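PDB 3VR0: proteasome assembly chaperone family protein, which activates the archaeal proteasome, although by family it is related to proteasome assembly chaperones of the PAC2 type. Local coordinates for residues C[67-72]-C[119-124]; C[20-25]-C[127-132]; C[35-40]-C[190-195]; C[75-80]-C[84-89]; C[47-52]-C[139-144]. One frame throughout, in Å; residues are numbered along the deposited sequence.

Contact 1 (C[67-72]-C[119-124]); sequences SPHFMH and HFEVAG
The imidazole of His69 and the carboxylate of Glu121 stand almost perpendicular across the contact, their planes 88° apart, at a site where both bind a gold ion. Ser67 OG lies at the edge of the His69 ring and in its plane, while Ser67 CB covers one face of the neighbouring Phe70 ring, centred 3.7 Å above it. These residues form a type I beta turn from Ser67 to Phe70 in the loop after strand 60-66, and helix 116-131 presents Glu121 and Val122 to it. Within the turn Ser67 OG accepts His69 N at 3.1 Å, an ST turn that holds the histidine backbone in place. The His69 ring sits beside its own backbone N (chi1 -66°) and is directed at the helix, with CD2 3.8 Å from Glu121 OE1 and NE2 3.9 Å from Glu121 OE2. A bend at chi2 brings the glutamate round towards the imidazole. Both ends have second-shell support: Asp115 takes a hydrogen bond from His69 ND1, and Thr20 OG1 bonds to both Glu121 OE1 and Ser67 OG. With an alanine in place of Glu121, the gold ion would probably lose its carboxylate ligand and the Thr20 hydroxyl one of its partners. The next helix residue, Val122, adds apolar packing, its CG2 pointing at the turn. This methyl lies 4.3 Å from Phe70 CE1, approaching that ring obliquely, and comes closer still to the serine, with Val122 CG2 3.6 Å from Ser67 OG.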
# COMPACT_ATOMS: atom_id res chain seq x y z
N SER C 67 8.46 13.09 6.89
CA SER C 67 7.83 11.78 6.92
C SER C 67 8.12 10.94 5.70
O SER C 67 7.96 11.41 4.57
CB SER C 67 6.32 11.96 6.98
OG SER C 67 5.75 10.66 7.13
N PRO C 68 8.49 9.69 5.90
CA PRO C 68 8.69 8.72 4.82
C PRO C 68 7.33 8.28 4.21
O PRO C 68 7.33 7.54 3.22
CB PRO C 68 9.39 7.52 5.53
CG PRO C 68 8.72 7.63 7.04
CD PRO C 68 8.85 9.13 7.24
N HIS C 69 6.20 8.75 4.77
CA HIS C 69 4.86 8.55 4.19
C HIS C 69 4.46 9.69 3.28
O HIS C 69 3.42 9.61 2.63
CB HIS C 69 3.80 8.39 5.26
CG HIS C 69 3.99 7.14 6.08
ND1 HIS C 69 3.52 5.91 5.67
CD2 HIS C 69 4.64 6.93 7.25
CE1 HIS C 69 3.86 5.00 6.56
NE2 HIS C 69 4.54 5.59 7.53
N PHE C 70 5.27 10.77 3.22
CA PHE C 70 4.97 11.86 2.30
C PHE C 70 5.40 11.44 0.90
O PHE C 70 6.17 10.50 0.75
CB PHE C 70 5.74 13.14 2.69
CG PHE C 70 5.18 13.87 3.90
CD1 PHE C 70 3.88 13.61 4.35
CD2 PHE C 70 5.94 14.85 4.55
CE1 PHE C 70 3.33 14.34 5.47
CE2 PHE C 70 5.42 15.55 5.69
CZ PHE C 70 4.11 15.29 6.14
N MET C 71 4.96 12.14 -0.14
CA MET C 71 5.41 11.83 -1.50
C MET C 71 6.95 11.79 -1.59
O MET C 71 7.67 12.62 -0.96
CB MET C 71 4.82 12.83 -2.49
CG MET C 71 5.25 12.65 -3.95
SD MET C 71 4.80 11.03 -4.62
CE MET C 71 5.76 11.29 -6.12
N HIS C 72 7.45 10.83 -2.37
CA HIS C 72 8.85 10.53 -2.44
C HIS C 72 9.60 11.49 -3.35
O HIS C 72 10.16 11.10 -4.38
CB HIS C 72 9.05 9.06 -2.86
CG HIS C 72 8.29 8.65 -4.10
ND1 HIS C 72 6.97 8.24 -4.06
CD2 HIS C 72 8.68 8.56 -5.40
CE1 HIS C 72 6.58 7.92 -5.29
NE2 HIS C 72 7.59 8.11 -6.12
N HIS C 119 -1.33 8.71 7.63
CA HIS C 119 -2.10 9.84 8.24
C HIS C 119 -2.15 9.68 9.75
O HIS C 119 -1.87 10.64 10.45
CB HIS C 119 -3.51 9.92 7.68
CG HIS C 119 -3.58 10.45 6.28
ND1 HIS C 119 -3.84 11.77 6.00
CD2 HIS C 119 -3.44 9.84 5.08
CE1 HIS C 119 -3.83 11.96 4.69
NE2 HIS C 119 -3.60 10.80 4.11
N PHE C 120 -2.43 8.46 10.25
CA PHE C 120 -2.54 8.26 11.67
C PHE C 120 -1.18 8.43 12.32
O PHE C 120 -1.09 8.98 13.41
CB PHE C 120 -3.10 6.87 12.03
CG PHE C 120 -4.60 6.75 11.81
CD1 PHE C 120 -5.49 6.94 12.87
CD2 PHE C 120 -5.11 6.48 10.54
CE1 PHE C 120 -6.87 6.85 12.65
CE2 PHE C 120 -6.46 6.39 10.32
CZ PHE C 120 -7.35 6.58 11.37
N GLU C 121 -0.12 7.90 11.69
CA GLU C 121 1.20 8.02 12.20
C GLU C 121 1.69 9.47 12.25
O GLU C 121 2.26 9.84 13.23
CB GLU C 121 2.19 7.27 11.33
CG GLU C 121 3.32 6.80 12.16
CD GLU C 121 4.59 6.78 11.41
OE1 GLU C 121 4.98 7.84 10.88
OE2 GLU C 121 5.21 5.69 11.37
N VAL C 122 1.47 10.25 11.19
CA VAL C 122 1.87 11.67 11.20
C VAL C 122 1.06 12.45 12.28
O VAL C 122 1.64 13.15 13.14
CB VAL C 122 1.71 12.31 9.80
CG1 VAL C 122 1.80 13.90 9.87
CG2 VAL C 122 2.72 11.73 8.81
N ALA C 123 -0.27 12.33 12.27
CA ALA C 123 -1.12 12.95 13.30
C ALA C 123 -0.72 12.60 14.75
O ALA C 123 -0.72 13.44 15.64
CB ALA C 123 -2.55 12.55 13.08
N GLY C 124 -0.43 11.32 14.97
CA GLY C 124 0.00 10.83 16.25
C GLY C 124 1.34 11.47 16.68
O GLY C 124 1.46 11.89 17.84

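Contact 2 (C[20-25]-C[127-132]); sequences TTIVVY and LDFVQE
Phe129 reaches from helix 116-131 to Ile22 and Val24, two residues on the same side of strand 21-24. Its CB is met first, by Ile22 CD1 at 3.6 Å. At the next atom, Phe129 CG is still within 3.9 Å of Ile22 CD1. Because CG is anti to the backbone N (chi1 177°), the ring is carried out from the helix towards the strand. There Ile22 CG2 stands over its middle, 4.1 Å from the Phe129 ring centroid and only 1° off the normal, a CH-pi contact. The isoleucine thus uses both branches, the longer against the root of the aromatic side chain and the shorter over one face. Farther out, Phe129 CE1 is 3.5 Å from Val24 CG2, which comes in obliquely from the opposite direction, and Phe129 CZ is 4.0 Å from the same methyl. The rings of Phe89 and Phe133 meet Phe129 edge-to-face, and Ala63 of strand 60-66 also touches it. Cutting Phe129 back to an alanine would probably open a gap between helix and strand and deprive Phe89 and Phe133 of their aromatic partner. The arrangement is that of an alpha/beta fold: helix 116-131, which links parallel strands 102-107 and 137-145 in a beta-alpha-beta crossover, lies against the mixed sheet and covers one of its two edge strands within the chain, 21-24.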
# COMPACT_ATOMS: atom_id res chain seq x y z
N THR C 20 8.07 8.91 10.79
CA THR C 20 7.93 10.32 10.83
C THR C 20 8.82 10.95 11.92
O THR C 20 8.82 10.52 13.06
CB THR C 20 6.45 10.63 11.01
OG1 THR C 20 5.72 10.07 9.91
CG2 THR C 20 6.19 12.12 11.07
N THR C 21 9.59 11.95 11.53
CA THR C 21 10.58 12.59 12.40
C THR C 21 10.29 14.10 12.57
O THR C 21 10.03 14.82 11.60
CB THR C 21 12.00 12.40 11.77
OG1 THR C 21 12.29 10.99 11.68
CG2 THR C 21 13.12 13.04 12.65
N ILE C 22 10.39 14.57 13.81
CA ILE C 22 10.35 15.98 14.10
C ILE C 22 11.72 16.47 14.58
O ILE C 22 12.27 15.93 15.54
CB ILE C 22 9.25 16.31 15.14
CG1 ILE C 22 7.91 15.81 14.62
CG2 ILE C 22 9.27 17.85 15.45
CD1 ILE C 22 6.79 15.93 15.53
N VAL C 23 12.25 17.46 13.88
CA VAL C 23 13.48 18.11 14.18
C VAL C 23 13.10 19.39 14.94
O VAL C 23 12.32 20.22 14.42
CB VAL C 23 14.20 18.51 12.87
CG1 VAL C 23 15.53 19.19 13.19
CG2 VAL C 23 14.44 17.29 11.96
N VAL C 24 13.63 19.55 16.17
CA VAL C 24 13.16 20.60 17.08
C VAL C 24 14.31 21.54 17.31
O VAL C 24 15.36 21.11 17.74
CB VAL C 24 12.71 20.03 18.40
CG1 VAL C 24 12.19 21.18 19.38
CG2 VAL C 24 11.68 18.94 18.17
N TYR C 25 14.13 22.82 16.99
CA TYR C 25 15.22 23.78 17.04
C TYR C 25 15.47 24.32 18.45
O TYR C 25 16.62 24.46 18.84
CB TYR C 25 15.03 24.90 16.00
CG TYR C 25 15.01 24.27 14.61
CD1 TYR C 25 16.07 23.46 14.17
CD2 TYR C 25 13.91 24.46 13.74
CE1 TYR C 25 16.06 22.86 12.92
CE2 TYR C 25 13.88 23.88 12.49
CZ TYR C 25 14.96 23.08 12.08
OH TYR C 25 14.94 22.49 10.83
N LEU C 127 0.69 15.00 17.66
CA LEU C 127 0.11 15.08 18.98
C LEU C 127 1.14 14.79 20.08
O LEU C 127 1.06 15.45 21.11
CB LEU C 127 -1.15 14.21 19.18
CG LEU C 127 -2.29 14.70 18.25
CD1 LEU C 127 -3.32 13.65 18.08
CD2 LEU C 127 -2.93 16.03 18.68
N ASP C 128 2.05 13.82 19.89
CA ASP C 128 3.04 13.51 20.95
C ASP C 128 3.91 14.75 21.19
O ASP C 128 4.32 15.03 22.30
CB ASP C 128 4.00 12.34 20.58
CG ASP C 128 3.29 10.97 20.41
OD1 ASP C 128 2.15 10.75 20.90
OD2 ASP C 128 3.89 10.10 19.76
N PHE C 129 4.25 15.43 20.12
CA PHE C 129 5.15 16.55 20.21
C PHE C 129 4.48 17.73 20.98
O PHE C 129 5.05 18.29 21.89
CB PHE C 129 5.56 16.95 18.81
CG PHE C 129 6.44 18.17 18.76
CD1 PHE C 129 7.65 18.22 19.50
CD2 PHE C 129 6.04 19.30 18.06
CE1 PHE C 129 8.47 19.37 19.46
CE2 PHE C 129 6.86 20.46 18.00
CZ PHE C 129 8.07 20.50 18.71
N VAL C 130 3.25 18.06 20.61
CA VAL C 130 2.53 19.20 21.13
C VAL C 130 2.14 19.00 22.63
O VAL C 130 2.14 19.95 23.42
CB VAL C 130 1.42 19.45 20.09
CG1 VAL C 130 0.02 19.20 20.54
CG2 VAL C 130 1.72 20.58 19.12
N GLN C 131 1.86 17.76 23.02
CA GLN C 131 1.66 17.42 24.41
C GLN C 131 2.93 17.58 25.28
O GLN C 131 2.81 17.74 26.48
CB GLN C 131 1.13 16.00 24.57
CG GLN C 131 -0.34 15.79 24.16
CD GLN C 131 -0.78 14.34 24.44
OE1 GLN C 131 -0.31 13.40 23.79
NE2 GLN C 131 -1.64 14.18 25.41
N GLU C 132 4.12 17.55 24.69
CA GLU C 132 5.30 17.86 25.49
C GLU C 132 5.24 19.28 26.05
O GLU C 132 5.91 19.54 27.02
CB GLU C 132 6.60 17.66 24.72
CG GLU C 132 6.80 16.22 24.27
CD GLU C 132 8.06 16.06 23.47
OE1 GLU C 132 8.89 17.02 23.37
OE2 GLU C 132 8.24 14.95 22.96

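Contact 3 (C[35-40]-C[190-195]); sequences FIEGLP and VGAAGL
Glu37 and Ala193 approach to 6.9 Å between their CA atoms, where strand 34-37 gives way to a loop and helix 192-202 begins. Gly191 occupies the N-cap position with a positive phi of 84°, a conformation that favours glycine, and its carbonyl O accepts both Gly194 N and Leu195 N in the first turn. Glu37 bends at chi2 so that its carboxylate lies by the start of the helix, OE1 being 3.5 Å from Ala193 CA and 3.7 Å from Ala193 CB. The other oxygen turns back to its own segment: Glu37 OE2 accepts Leu39 N at 2.8 Å in a nearly straight bond (167°), met from above the carboxylate plane. This fixes the acid group and shapes the loop after the strand. The helix N terminus and the Leu39 N-H would probably favour the charged form of the glutamate, against the cost of burying it. Leu39 adds an apolar touch, CD1 to Ala192 CB at 3.6 Å. Gln110 OE1 receives Ala192 N, and Thr140 bonds to Ala193 O. In the alpha/beta fold, the contact sets the first turn of helix 192-202 against the C-terminal end of an inner sheet strand.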
# COMPACT_ATOMS: atom_id res chain seq x y z
N PHE C 35 -3.18 24.33 20.11
CA PHE C 35 -2.61 23.83 18.86
C PHE C 35 -3.49 24.16 17.67
O PHE C 35 -4.60 23.67 17.56
CB PHE C 35 -2.42 22.30 19.01
CG PHE C 35 -1.77 21.61 17.83
CD1 PHE C 35 -0.86 22.26 17.03
CD2 PHE C 35 -2.03 20.24 17.57
CE1 PHE C 35 -0.24 21.61 15.95
CE2 PHE C 35 -1.42 19.59 16.48
CZ PHE C 35 -0.54 20.27 15.68
N ILE C 36 -2.99 24.92 16.72
CA ILE C 36 -3.77 25.29 15.59
C ILE C 36 -3.23 24.65 14.30
O ILE C 36 -2.03 24.76 14.02
CB ILE C 36 -3.77 26.81 15.38
CG1 ILE C 36 -4.29 27.52 16.64
CG2 ILE C 36 -4.73 27.21 14.19
CD1 ILE C 36 -4.30 29.01 16.47
N GLU C 37 -4.14 24.01 13.52
CA GLU C 37 -3.72 23.27 12.29
C GLU C 37 -4.26 23.89 11.01
O GLU C 37 -5.48 24.07 10.86
CB GLU C 37 -4.09 21.79 12.37
CG GLU C 37 -3.82 21.02 11.04
CD GLU C 37 -4.99 21.09 10.07
OE1 GLU C 37 -6.12 21.24 10.55
OE2 GLU C 37 -4.81 21.06 8.83
N GLY C 38 -3.36 24.21 10.11
CA GLY C 38 -3.70 24.68 8.76
C GLY C 38 -2.79 24.04 7.72
O GLY C 38 -1.94 24.70 7.11
N LEU C 39 -2.97 22.75 7.51
CA LEU C 39 -2.24 22.01 6.50
C LEU C 39 -2.98 22.13 5.13
O LEU C 39 -4.12 22.55 5.09
CB LEU C 39 -2.15 20.57 6.95
CG LEU C 39 -1.18 20.43 8.14
CD1 LEU C 39 -1.37 19.11 8.84
CD2 LEU C 39 0.26 20.58 7.65
N PRO C 40 -2.32 21.75 4.01
CA PRO C 40 -3.04 21.82 2.72
C PRO C 40 -4.25 20.94 2.71
O PRO C 40 -4.25 19.89 3.34
CB PRO C 40 -2.01 21.33 1.71
CG PRO C 40 -0.72 21.69 2.36
CD PRO C 40 -0.92 21.36 3.81
N VAL C 190 -11.82 14.71 6.54
CA VAL C 190 -10.76 13.83 6.04
C VAL C 190 -9.37 14.43 6.33
O VAL C 190 -9.16 15.61 6.06
CB VAL C 190 -10.93 13.62 4.50
CG1 VAL C 190 -9.71 12.92 3.87
CG2 VAL C 190 -12.27 12.83 4.17
N GLY C 191 -8.42 13.61 6.80
CA GLY C 191 -7.04 14.07 7.02
C GLY C 191 -6.84 14.78 8.37
O GLY C 191 -7.62 14.59 9.26
N ALA C 192 -5.79 15.59 8.49
CA ALA C 192 -5.38 16.16 9.78
C ALA C 192 -6.44 17.04 10.43
O ALA C 192 -6.65 16.95 11.65
CB ALA C 192 -4.06 16.90 9.65
N ALA C 193 -7.19 17.80 9.65
CA ALA C 193 -8.30 18.57 10.26
C ALA C 193 -9.25 17.71 11.06
O ALA C 193 -9.90 18.17 12.04
CB ALA C 193 -9.05 19.36 9.21
N GLY C 194 -9.34 16.44 10.68
CA GLY C 194 -10.15 15.50 11.43
C GLY C 194 -9.36 14.65 12.39
O GLY C 194 -9.74 14.55 13.55
N LEU C 195 -8.30 13.98 11.93
CA LEU C 195 -7.58 13.02 12.79
C LEU C 195 -6.98 13.65 14.06
O LEU C 195 -6.99 13.02 15.13
CB LEU C 195 -6.44 12.34 12.03
CG LEU C 195 -6.81 11.34 10.92
CD1 LEU C 195 -5.62 10.49 10.59
CD2 LEU C 195 -8.05 10.49 11.36

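Contact 4 (C[75-80]-C[84-89]); sequences LIRKNS and LMKNEF
A small antiparallel hairpin, strands 73-76 and 82-84, brings Leu75 and Arg77 against the chain segment that leads into strand 87-92 of the main sheet. Leu75 and Met85 cross at about a right angle, with Leu75 CG 3.7 Å from Met85 CG, the leucine's CD1 lying scarcely farther off. Leu75 also serves the arginine: its CB lies 4.0 Å above one face of the Arg77 guanidinium, towards the rim. Arg77 bends at chi2 and sends NH2 to Leu84 O, a weak hydrogen bond of 3.3 Å whose angle at the hydrogen is only 121°. The stronger partners of this guanidinium are Asp108, salt-bridged to NH2, and Glu83, salt-bridged to NE. Lys86, extended beyond CG, runs obliquely past the same group and packs its methylenes on it, CE lying 3.7 Å from Arg77 NH2. The two cations share acidic company, since Glu83 also pairs with Lys86 NZ, which probably offsets their mutual repulsion. Leu75 further pairs with an antiparallel strand of the second subunit, so that the small sheet continues across the interface. Arg77 NH2 and Lys86 NZ remain 4.4 Å apart, and on the side of the main sheet Lys86 NZ forms a salt bridge of 3.5 Å with Glu88 OE2.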
# COMPACT_ATOMS: atom_id res chain seq x y z
N LEU C 75 11.26 19.28 -3.05
CA LEU C 75 10.73 20.50 -3.68
C LEU C 75 11.82 21.52 -3.91
O LEU C 75 12.79 21.59 -3.17
CB LEU C 75 9.62 21.16 -2.83
CG LEU C 75 8.31 20.41 -2.58
CD1 LEU C 75 7.41 21.15 -1.60
CD2 LEU C 75 7.54 20.11 -3.89
N ILE C 76 11.66 22.31 -4.96
CA ILE C 76 12.59 23.39 -5.23
C ILE C 76 12.19 24.56 -4.33
O ILE C 76 11.03 25.00 -4.34
CB ILE C 76 12.53 23.84 -6.71
CG1 ILE C 76 12.85 22.68 -7.66
CG2 ILE C 76 13.48 25.02 -6.94
CD1 ILE C 76 14.19 22.05 -7.47
N ARG C 77 13.12 25.01 -3.49
CA ARG C 77 12.80 26.16 -2.62
C ARG C 77 13.35 27.42 -3.30
O ARG C 77 13.75 27.36 -4.47
CB ARG C 77 13.37 26.00 -1.19
CG ARG C 77 12.89 24.74 -0.42
CD ARG C 77 11.36 24.59 -0.33
NE ARG C 77 11.03 23.52 0.62
CZ ARG C 77 9.81 23.05 0.90
NH1 ARG C 77 8.74 23.56 0.31
NH2 ARG C 77 9.67 22.05 1.77
N LYS C 78 13.36 28.54 -2.58
CA LYS C 78 13.96 29.75 -3.13
C LYS C 78 15.47 29.48 -3.23
O LYS C 78 16.04 28.72 -2.41
CB LYS C 78 13.68 31.01 -2.26
CG LYS C 78 12.36 31.81 -2.59
CD LYS C 78 11.29 31.87 -1.43
CE LYS C 78 11.84 31.60 0.00
NZ LYS C 78 11.99 30.11 0.32
N ASN C 79 16.08 30.06 -4.26
CA ASN C 79 17.53 30.04 -4.44
C ASN C 79 18.08 28.70 -4.89
O ASN C 79 19.20 28.30 -4.49
CB ASN C 79 18.22 30.53 -3.17
CG ASN C 79 17.88 31.97 -2.86
OD1 ASN C 79 17.80 32.82 -3.76
ND2 ASN C 79 17.66 32.26 -1.57
N SER C 80 17.31 28.00 -5.71
CA SER C 80 17.78 26.75 -6.32
C SER C 80 18.15 25.67 -5.29
O SER C 80 18.97 24.79 -5.56
CB SER C 80 18.96 27.03 -7.25
OG SER C 80 18.53 27.90 -8.28
N LEU C 84 13.24 18.06 1.13
CA LEU C 84 12.13 17.17 1.35
C LEU C 84 10.87 17.93 1.71
O LEU C 84 10.91 19.07 2.22
CB LEU C 84 12.44 16.20 2.49
CG LEU C 84 13.54 15.17 2.31
CD1 LEU C 84 13.69 14.46 3.64
CD2 LEU C 84 13.20 14.17 1.20
N MET C 85 9.73 17.29 1.45
CA MET C 85 8.47 17.83 1.87
C MET C 85 8.36 17.72 3.38
O MET C 85 8.94 16.81 4.00
CB MET C 85 7.34 17.14 1.13
CG MET C 85 7.39 17.52 -0.42
SD MET C 85 5.84 17.24 -1.21
CE MET C 85 5.92 15.51 -1.04
N LYS C 86 7.66 18.68 3.97
CA LYS C 86 7.75 18.85 5.41
C LYS C 86 6.55 19.61 5.93
O LYS C 86 5.78 20.21 5.14
CB LYS C 86 9.08 19.59 5.76
CG LYS C 86 9.05 21.11 5.36
CD LYS C 86 10.45 21.79 5.46
CE LYS C 86 10.30 23.29 5.19
NZ LYS C 86 11.63 23.96 5.26
N ASN C 87 6.34 19.53 7.24
CA ASN C 87 5.43 20.43 7.92
C ASN C 87 6.31 21.28 8.87
O ASN C 87 7.45 20.87 9.22
CB ASN C 87 4.38 19.67 8.73
CG ASN C 87 3.47 18.79 7.85
OD1 ASN C 87 2.78 17.92 8.39
ND2 ASN C 87 3.48 19.00 6.51
N GLU C 88 5.78 22.43 9.29
CA GLU C 88 6.54 23.36 10.10
C GLU C 88 5.70 23.73 11.26
O GLU C 88 4.49 23.92 11.09
CB GLU C 88 6.85 24.63 9.31
CG GLU C 88 7.77 24.42 8.11
CD GLU C 88 8.00 25.72 7.30
OE1 GLU C 88 7.06 26.57 7.17
OE2 GLU C 88 9.14 25.90 6.81
N PHE C 89 6.31 23.80 12.45
CA PHE C 89 5.61 24.28 13.62
C PHE C 89 6.14 25.67 14.00
O PHE C 89 7.37 25.88 14.03
CB PHE C 89 5.84 23.34 14.81
CG PHE C 89 5.24 21.98 14.65
CD1 PHE C 89 3.99 21.67 15.24
CD2 PHE C 89 5.94 20.99 13.98
CE1 PHE C 89 3.46 20.37 15.13
CE2 PHE C 89 5.39 19.67 13.85
CZ PHE C 89 4.17 19.37 14.42

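Contact 5 (C[47-52]-C[139-144]); sequences KLAAEH and ITMGGY
Met141 contributes more than half of the 123 Å² buried here, and it meets Ala49 and Ala50 on helix 45-57. It stands on strand 137-145 and projects towards the helix, the CA atoms of Met141 and Ala49 being 7.5 Å apart. Its side chain leaves the strand with CG beside the backbone N and anti to the carbonyl carbon, runs on extended through chi2, and then bends at chi3 (-58°). That last bend lays the terminal methyl against the helix. Met141 CE is 3.7 Å from Ala49 CB and 3.8 Å from Ala50 CB, so one methyl touches both alanines. It also reaches the backbone between them, 3.5 Å from Ala50 N. The sulfur follows behind, with Met141 SD 4.0 Å from Ala49 CB. Ala49 directs its CB at the strand, whereas Ala50 meets the methyl from the flank. Helix 221-235 packs on the same methionine through Val227 and Val231, and Ile36 of the adjoining strand touches it too. The neighbouring strand residue Thr140 serves the reverse face of the sheet, where its OG1 bonds to Ala193 O. Strand 137-145 therefore lies between helix layers, as in a three-layer alpha/beta/alpha arrangement, and this contact is close to the centre of the chain. With methyl groups and a thioether as the meeting surfaces, the joint rests on shape and the exclusion of water; the small alanines let helix backbone come near the sheet, and the flexible methionine fills the distance that remains.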
# COMPACT_ATOMS: atom_id res chain seq x y z
N LYS C 47 -4.59 26.28 5.18
CA LYS C 47 -3.24 26.76 4.95
C LYS C 47 -3.09 28.29 4.84
O LYS C 47 -2.19 28.87 5.46
CB LYS C 47 -2.61 26.08 3.75
CG LYS C 47 -1.19 26.55 3.52
CD LYS C 47 -0.55 25.81 2.36
CE LYS C 47 0.92 26.22 2.21
NZ LYS C 47 1.70 25.10 1.61
N LEU C 48 -3.94 28.94 4.04
CA LEU C 48 -3.90 30.40 3.90
C LEU C 48 -4.16 31.06 5.22
O LEU C 48 -3.46 31.98 5.58
CB LEU C 48 -4.95 30.92 2.92
CG LEU C 48 -4.66 30.73 1.44
CD1 LEU C 48 -5.92 31.15 0.71
CD2 LEU C 48 -3.49 31.59 1.00
N ALA C 49 -5.17 30.57 5.89
CA ALA C 49 -5.54 31.01 7.22
C ALA C 49 -4.32 30.88 8.17
O ALA C 49 -3.97 31.85 8.82
CB ALA C 49 -6.70 30.22 7.71
N ALA C 50 -3.67 29.72 8.23
CA ALA C 50 -2.54 29.55 9.16
C ALA C 50 -1.35 30.42 8.80
O ALA C 50 -0.75 31.02 9.70
CB ALA C 50 -2.10 28.06 9.29
N GLU C 51 -1.02 30.51 7.51
CA GLU C 51 0.10 31.34 7.07
C GLU C 51 -0.13 32.82 7.38
O GLU C 51 0.79 33.54 7.77
CB GLU C 51 0.38 31.19 5.59
CG GLU C 51 1.03 29.85 5.23
CD GLU C 51 1.21 29.73 3.74
OE1 GLU C 51 0.39 30.30 2.99
OE2 GLU C 51 2.19 29.10 3.31
N HIS C 52 -1.37 33.26 7.21
CA HIS C 52 -1.69 34.63 7.50
C HIS C 52 -1.57 34.86 8.99
O HIS C 52 -1.09 35.90 9.42
CB HIS C 52 -3.10 35.01 7.04
CG HIS C 52 -3.37 36.47 7.15
ND1 HIS C 52 -2.57 37.42 6.54
CD2 HIS C 52 -4.31 37.16 7.84
CE1 HIS C 52 -3.02 38.62 6.83
NE2 HIS C 52 -4.08 38.49 7.61
N ILE C 139 -7.41 23.51 17.61
CA ILE C 139 -8.36 24.10 16.69
C ILE C 139 -7.90 23.73 15.29
O ILE C 139 -6.77 24.00 14.95
CB ILE C 139 -8.37 25.65 16.85
CG1 ILE C 139 -8.83 26.05 18.27
CG2 ILE C 139 -9.29 26.25 15.81
CD1 ILE C 139 -8.85 27.62 18.47
N THR C 140 -8.74 23.07 14.48
CA THR C 140 -8.31 22.78 13.10
C THR C 140 -9.08 23.66 12.12
O THR C 140 -10.23 23.96 12.31
CB THR C 140 -8.47 21.29 12.75
OG1 THR C 140 -9.83 20.96 12.84
CG2 THR C 140 -7.72 20.37 13.77
N MET C 141 -8.42 24.05 11.05
CA MET C 141 -8.96 24.93 10.09
C MET C 141 -8.86 24.22 8.77
O MET C 141 -7.84 23.58 8.47
CB MET C 141 -8.11 26.21 10.04
CG MET C 141 -7.98 26.89 11.46
SD MET C 141 -7.18 28.48 11.27
CE MET C 141 -5.65 28.03 10.50
N GLY C 142 -9.89 24.36 7.95
CA GLY C 142 -9.84 23.88 6.58
C GLY C 142 -11.10 24.25 5.78
O GLY C 142 -11.84 25.17 6.15
N GLY C 143 -11.34 23.52 4.70
CA GLY C 143 -12.45 23.79 3.77
C GLY C 143 -13.53 22.72 3.80
O GLY C 143 -13.29 21.57 4.20
N TYR C 144 -14.73 23.12 3.38
CA TYR C 144 -15.84 22.21 3.17
C TYR C 144 -16.32 22.39 1.73
O TYR C 144 -16.83 23.44 1.38
CB TYR C 144 -16.96 22.48 4.16
CG TYR C 144 -18.14 21.55 4.00
CD1 TYR C 144 -18.16 20.30 4.62
CD2 TYR C 144 -19.25 21.93 3.23
CE1 TYR C 144 -19.23 19.45 4.48
CE2 TYR C 144 -20.34 21.07 3.08
CZ TYR C 144 -20.32 19.84 3.70
OH TYR C 144 -21.39 19.00 3.56

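From the N terminus, strand 21-24 opens contact 2, strand 34-37 contact 3 and helix 45-57 contact 5, before the turn of contact 1 and the hairpin of contact 4. Contact 4 closes first, the shortest loop, within the span of contact 1. Helix 116-131 then closes contact 1 and, a little farther on, contact 2. Strand 137-145 closes contact 5, and helix 192-202 closes contact 3 last, enclosing contacts 5, 1 and 4. Contact 2 crosses both 3 and 5. Thr20 joins contact 2 to contact 1, while the Phe35 O to Ile139 N bond joins 3 to 5. Together the contacts tie edge strand 21-24, the central strands and helices on both faces of the sheet.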